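Side-chain contacts in putative effector, AYWB SAP54-like protein ('Echinacea purpurea' witches'-broom phytoplasma, PDB 6INR), which probably acts in the host plant by binding MADS-domain transcription factors, an interaction linked to the leafy-flower symptom phyllody: residues T39-T42 with N43-G47; K62-E65 with N66-L70. All blocks are in the same frame, centred on the assembly; numbering follows the deposited sequence.

Interaction 1 (T39-T42 with N43-G47); sequences TKIT and NIDKG
Thr39 and Asn43 meet one turn apart in helix 16-49, where the backbone N of Asn43 donates a hydrogen bond to Thr39 O (3.1 Å). The same i to i+4 helical hydrogen bonds follow from Lys40 to Ile44, from Ile41 to Asp45 and from Thr42 to Lys46, where Lys46 N to Thr42 O lengthens to 3.3 Å.

Thr39 O has a second donor. Thr42 places its hydroxyl between its own N and carbonyl carbon (chi1 62°), which folds OG1 back to 2.9 Å from Thr39 O; the C=O...OG1 angle of 118° shows a bent approach, unlike the nearly axial one of Asn43 N. The side chains of Thr39 and Asn43 run alongside each other, with Thr39 CG2 3.5 Å from Asn43 ND2. Asn43 OD1, the other branch of the amide, accepts a hydrogen bond from Lys46 NZ at 3.3 Å, the lysine chain bending at chi3 to reach it.

On the inward face, Ile44 CG1 packs against Lys40 O at 3.1 Å. Ile44 also touches Leu63 of helix 55-84, while Ile41 meets Tyr67 and Lys68 there and Asp45 forms a salt bridge with Lys64, so this face, and not the Thr42-Asn43-Lys46 side, lies against the second helix of an antiparallel hairpin.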
loop_
_atom_site.group_PDB
_atom_site.type_symbol
_atom_site.label_atom_id
_atom_site.label_comp_id
_atom_site.label_asym_id
_atom_site.label_seq_id
_atom_site.Cartn_x
_atom_site.Cartn_y
_atom_site.Cartn_z
ATOM N N THR A 39 -2.903 3.932 7.141
ATOM C CA THR A 39 -2.966 5.135 7.974
ATOM C C THR A 39 -3.814 6.199 7.294
ATOM O O THR A 39 -4.648 6.835 7.910
ATOM C CB THR A 39 -1.541 5.680 8.224
ATOM O OG1 THR A 39 -0.901 4.821 9.171
ATOM C CG2 THR A 39 -1.534 7.113 8.741
ATOM N N LYS A 40 -3.573 6.393 6.018
ATOM C CA LYS A 40 -4.302 7.397 5.237
ATOM C C LYS A 40 -5.805 7.136 5.357
ATOM O O LYS A 40 -6.608 8.055 5.414
ATOM C CB LYS A 40 -3.910 7.308 3.760
ATOM C CG LYS A 40 -3.448 8.609 3.122
ATOM C CD LYS A 40 -4.478 9.708 3.288
ATOM C CE LYS A 40 -4.222 10.868 2.338
ATOM N NZ LYS A 40 -5.194 11.970 2.576
ATOM N N ILE A 41 -6.172 5.863 5.399
ATOM C CA ILE A 41 -7.596 5.492 5.387
ATOM C C ILE A 41 -8.187 5.787 6.755
ATOM O O ILE A 41 -9.243 6.395 6.870
ATOM C CB ILE A 41 -7.862 4.031 4.955
ATOM C CG1 ILE A 41 -7.744 3.868 3.431
ATOM C CG2 ILE A 41 -9.271 3.604 5.336
ATOM C CD1 ILE A 41 -7.642 2.413 3.006
ATOM N N THR A 42 -7.506 5.356 7.803
ATOM C CA THR A 42 -8.038 5.599 9.142
ATOM C C THR A 42 -8.224 7.102 9.416
ATOM O O THR A 42 -9.110 7.508 10.185
ATOM C CB THR A 42 -7.175 4.991 10.260
ATOM O OG1 THR A 42 -5.875 5.596 10.239
ATOM C CG2 THR A 42 -7.090 3.447 10.129
ATOM N N ASN A 43 -7.386 7.937 8.810
ATOM C CA ASN A 43 -7.540 9.413 9.012
ATOM C C ASN A 43 -8.693 9.995 8.180
ATOM O O ASN A 43 -9.357 10.905 8.602
ATOM C CB ASN A 43 -6.225 10.187 8.789
ATOM C CG ASN A 43 -5.175 9.859 9.844
ATOM O OD1 ASN A 43 -5.471 9.793 11.043
ATOM N ND2 ASN A 43 -3.945 9.625 9.396
ATOM N N ILE A 44 -8.879 9.489 6.977
ATOM C CA ILE A 44 -10.089 9.797 6.165
ATOM C C ILE A 44 -11.410 9.436 6.891
ATOM O O ILE A 44 -12.341 10.227 6.929
ATOM C CB ILE A 44 -10.060 9.102 4.784
ATOM C CG1 ILE A 44 -8.864 9.602 3.970
ATOM C CG2 ILE A 44 -11.361 9.366 4.019
ATOM C CD1 ILE A 44 -8.663 8.902 2.641
ATOM N N ASP A 45 -11.460 8.255 7.492
ATOM C CA ASP A 45 -12.580 7.889 8.351
ATOM C C ASP A 45 -12.874 8.968 9.390
ATOM O O ASP A 45 -13.969 9.504 9.453
ATOM C CB ASP A 45 -12.339 6.540 9.024
ATOM C CG ASP A 45 -12.522 5.379 8.055
ATOM O OD1 ASP A 45 -13.077 5.607 6.945
ATOM O OD2 ASP A 45 -12.110 4.244 8.385
ATOM N N LYS A 46 -11.891 9.279 10.214
ATOM C CA LYS A 46 -12.004 10.419 11.158
ATOM C C LYS A 46 -12.588 11.654 10.456
ATOM O O LYS A 46 -13.514 12.309 10.945
ATOM C CB LYS A 46 -10.640 10.769 11.769
ATOM C CG LYS A 46 -10.387 10.109 13.112
ATOM C CD LYS A 46 -8.907 9.940 13.397
ATOM C CE LYS A 46 -8.141 11.250 13.431
ATOM N NZ LYS A 46 -6.709 11.050 13.804
ATOM N N GLY A 47 -12.046 11.938 9.290
ATOM C CA GLY A 47 -12.436 13.124 8.521
ATOM C C GLY A 47 -13.891 13.055 8.118
ATOM O O GLY A 47 -14.550 14.085 7.943
#

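Interaction 2 (K62-E65 with N66-L70); sequences KLKE and NYKQL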
loop_
_atom_site.group_PDB
_atom_site.type_symbol
_atom_site.label_atom_id
_atom_site.label_comp_id
_atom_site.label_asym_id
_atom_site.label_seq_id
_atom_site.Cartn_x
_atom_site.Cartn_y
_atom_site.Cartn_z
ATOM N N LYS A 62 -14.141 8.978 -2.323
ATOM C CA LYS A 62 -13.380 8.644 -3.541
ATOM C C LYS A 62 -11.920 8.303 -3.203
ATOM O O LYS A 62 -11.371 7.315 -3.687
ATOM C CB LYS A 62 -13.417 9.783 -4.566
ATOM C CG LYS A 62 -14.793 10.413 -4.736
ATOM C CD LYS A 62 -15.051 10.981 -6.138
ATOM C CE LYS A 62 -16.499 11.438 -6.363
ATOM N NZ LYS A 62 -17.535 10.413 -6.028
ATOM N N LEU A 63 -11.321 9.145 -2.361
ATOM C CA LEU A 63 -9.957 8.927 -1.843
ATOM C C LEU A 63 -9.879 7.600 -1.139
ATOM O O LEU A 63 -8.972 6.808 -1.358
ATOM C CB LEU A 63 -9.536 10.011 -0.842
ATOM C CG LEU A 63 -9.118 11.386 -1.362
ATOM C CD1 LEU A 63 -8.720 12.275 -0.191
ATOM C CD2 LEU A 63 -7.985 11.271 -2.364
ATOM N N LYS A 64 -10.857 7.357 -0.287
ATOM C CA LYS A 64 -10.838 6.145 0.516
ATOM C C LYS A 64 -10.825 4.942 -0.420
ATOM O O LYS A 64 -10.192 3.915 -0.154
ATOM C CB LYS A 64 -12.019 6.087 1.478
ATOM C CG LYS A 64 -11.985 4.845 2.363
ATOM C CD LYS A 64 -13.066 4.877 3.408
ATOM C CE LYS A 64 -13.081 3.580 4.189
ATOM N NZ LYS A 64 -13.805 3.726 5.482
ATOM N N GLU A 65 -11.494 5.111 -1.551
ATOM C CA GLU A 65 -11.631 4.023 -2.523
ATOM C C GLU A 65 -10.310 3.810 -3.239
ATOM O O GLU A 65 -9.839 2.683 -3.388
ATOM C CB GLU A 65 -12.778 4.274 -3.513
ATOM C CG GLU A 65 -14.158 4.115 -2.873
ATOM C CD GLU A 65 -14.317 2.814 -2.085
ATOM O OE1 GLU A 65 -14.118 1.727 -2.681
ATOM O OE2 GLU A 65 -14.627 2.876 -0.867
ATOM N N ASN A 66 -9.690 4.917 -3.618
ATOM C CA ASN A 66 -8.357 4.874 -4.248
ATOM C C ASN A 66 -7.311 4.179 -3.376
ATOM O O ASN A 66 -6.532 3.349 -3.853
ATOM C CB ASN A 66 -7.876 6.262 -4.586
ATOM C CG ASN A 66 -8.680 6.915 -5.698
ATOM O OD1 ASN A 66 -8.853 6.362 -6.780
ATOM N ND2 ASN A 66 -9.115 8.135 -5.450
ATOM N N TYR A 67 -7.318 4.511 -2.097
ATOM C CA TYR A 67 -6.383 3.902 -1.134
ATOM C C TYR A 67 -6.624 2.435 -0.889
ATOM O O TYR A 67 -5.698 1.679 -0.658
ATOM C CB TYR A 67 -6.324 4.682 0.181
ATOM C CG TYR A 67 -5.513 5.940 -0.038
ATOM C CD1 TYR A 67 -4.183 5.862 -0.474
ATOM C CD2 TYR A 67 -6.075 7.189 0.098
ATOM C CE1 TYR A 67 -3.441 6.991 -0.742
ATOM C CE2 TYR A 67 -5.339 8.326 -0.163
ATOM C CZ TYR A 67 -4.026 8.225 -0.587
ATOM O OH TYR A 67 -3.287 9.369 -0.842
ATOM N N LYS A 68 -7.867 2.016 -0.955
ATOM C CA LYS A 68 -8.170 0.588 -0.763
ATOM C C LYS A 68 -7.695 -0.191 -1.982
ATOM O O LYS A 68 -7.175 -1.288 -1.861
ATOM C CB LYS A 68 -9.667 0.344 -0.507
ATOM C CG LYS A 68 -10.161 0.813 0.865
ATOM C CD LYS A 68 -11.644 1.178 0.815
ATOM C CE LYS A 68 -12.524 -0.044 1.025
ATOM N NZ LYS A 68 -13.962 0.295 0.834
ATOM N N GLN A 69 -7.872 0.396 -3.156
ATOM C CA GLN A 69 -7.431 -0.248 -4.416
ATOM C C GLN A 69 -5.919 -0.324 -4.472
ATOM O O GLN A 69 -5.342 -1.307 -4.889
ATOM C CB GLN A 69 -7.964 0.487 -5.630
ATOM C CG GLN A 69 -9.459 0.695 -5.530
ATOM C CD GLN A 69 -10.028 1.621 -6.584
ATOM O OE1 GLN A 69 -9.424 2.649 -6.935
ATOM N NE2 GLN A 69 -11.224 1.275 -7.083
ATOM N N LEU A 70 -5.304 0.758 -4.029
ATOM C CA LEU A 70 -3.846 0.868 -3.910
ATOM C C LEU A 70 -3.348 -0.223 -2.986
ATOM O O LEU A 70 -2.430 -0.957 -3.313
ATOM C CB LEU A 70 -3.484 2.252 -3.355
ATOM C CG LEU A 70 -2.221 2.976 -3.771
ATOM C CD1 LEU A 70 -2.209 3.424 -5.218
ATOM C CD2 LEU A 70 -2.118 4.193 -2.891
#
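Glu65 and Lys68 share a turn of helix 55-84 whose i to i+4 bonds run from Lys62 O to Asn66 N through Glu65 O to Gln69 N, with Lys68 N also making a weak bond to Glu65 O.

The charged pair adds a side-chain link three residues apart. Lys68 NZ stands 3.2 Å from Glu65 OE2, on the syn side of the carboxylate and only 17° out of its plane, whereas Glu65 OE1 is 3.8 Å from the same nitrogen; the salt bridge is therefore one-sided. Both chains bend to make it, Glu65 at chi2 (-50°) and Lys68 at chi3 (86°), and they lie side by side. The aliphatic part of Lys68 covers the backbone, CD lying 3.2 Å from Lys64 O, and CD also passes Lys64 CG at 4.0 Å as the two lysine chains cross. Lys64 itself stays extended, and its ammonium forms a salt bridge with Asp45.

Two further side chains lean on carbonyls of the preceding turn: Tyr67 CD2 approaches Leu63 O to 3.3 Å, and the extended chain of Gln69 passes Glu65 O, with CD 3.4 Å from that oxygen.

Tyr67 reaches across to Asn37, Lys40 and Ile41 of helix 16-49, and Leu70 also touches Asn37, placing this turn against the first helix of the hairpin.

In the fold
Interactions 1 and 2 occupy facing turns of the two helices of one antiparallel hairpin, their centres about 11 Å apart. Both are surface contacts; Ile44 alone among their touching residues is buried. Across the interface Asp45 OD1 and Lys64 NZ form a salt bridge. Beside it, Ile41 CG1 packs on Tyr67 CB at 3.6 Å and Ile41 CD1 on Lys68 CG, so aliphatic packing adjoins the charged pair. The local chemistry differs: 39-47 supplements its backbone bonds with a threonine hydroxyl and a lysine-asparagine bond, whereas 62-70 uses an ion pair. Interaction 2 lies nearer the chain centre, its own centre about 10 Å away against 14 Å.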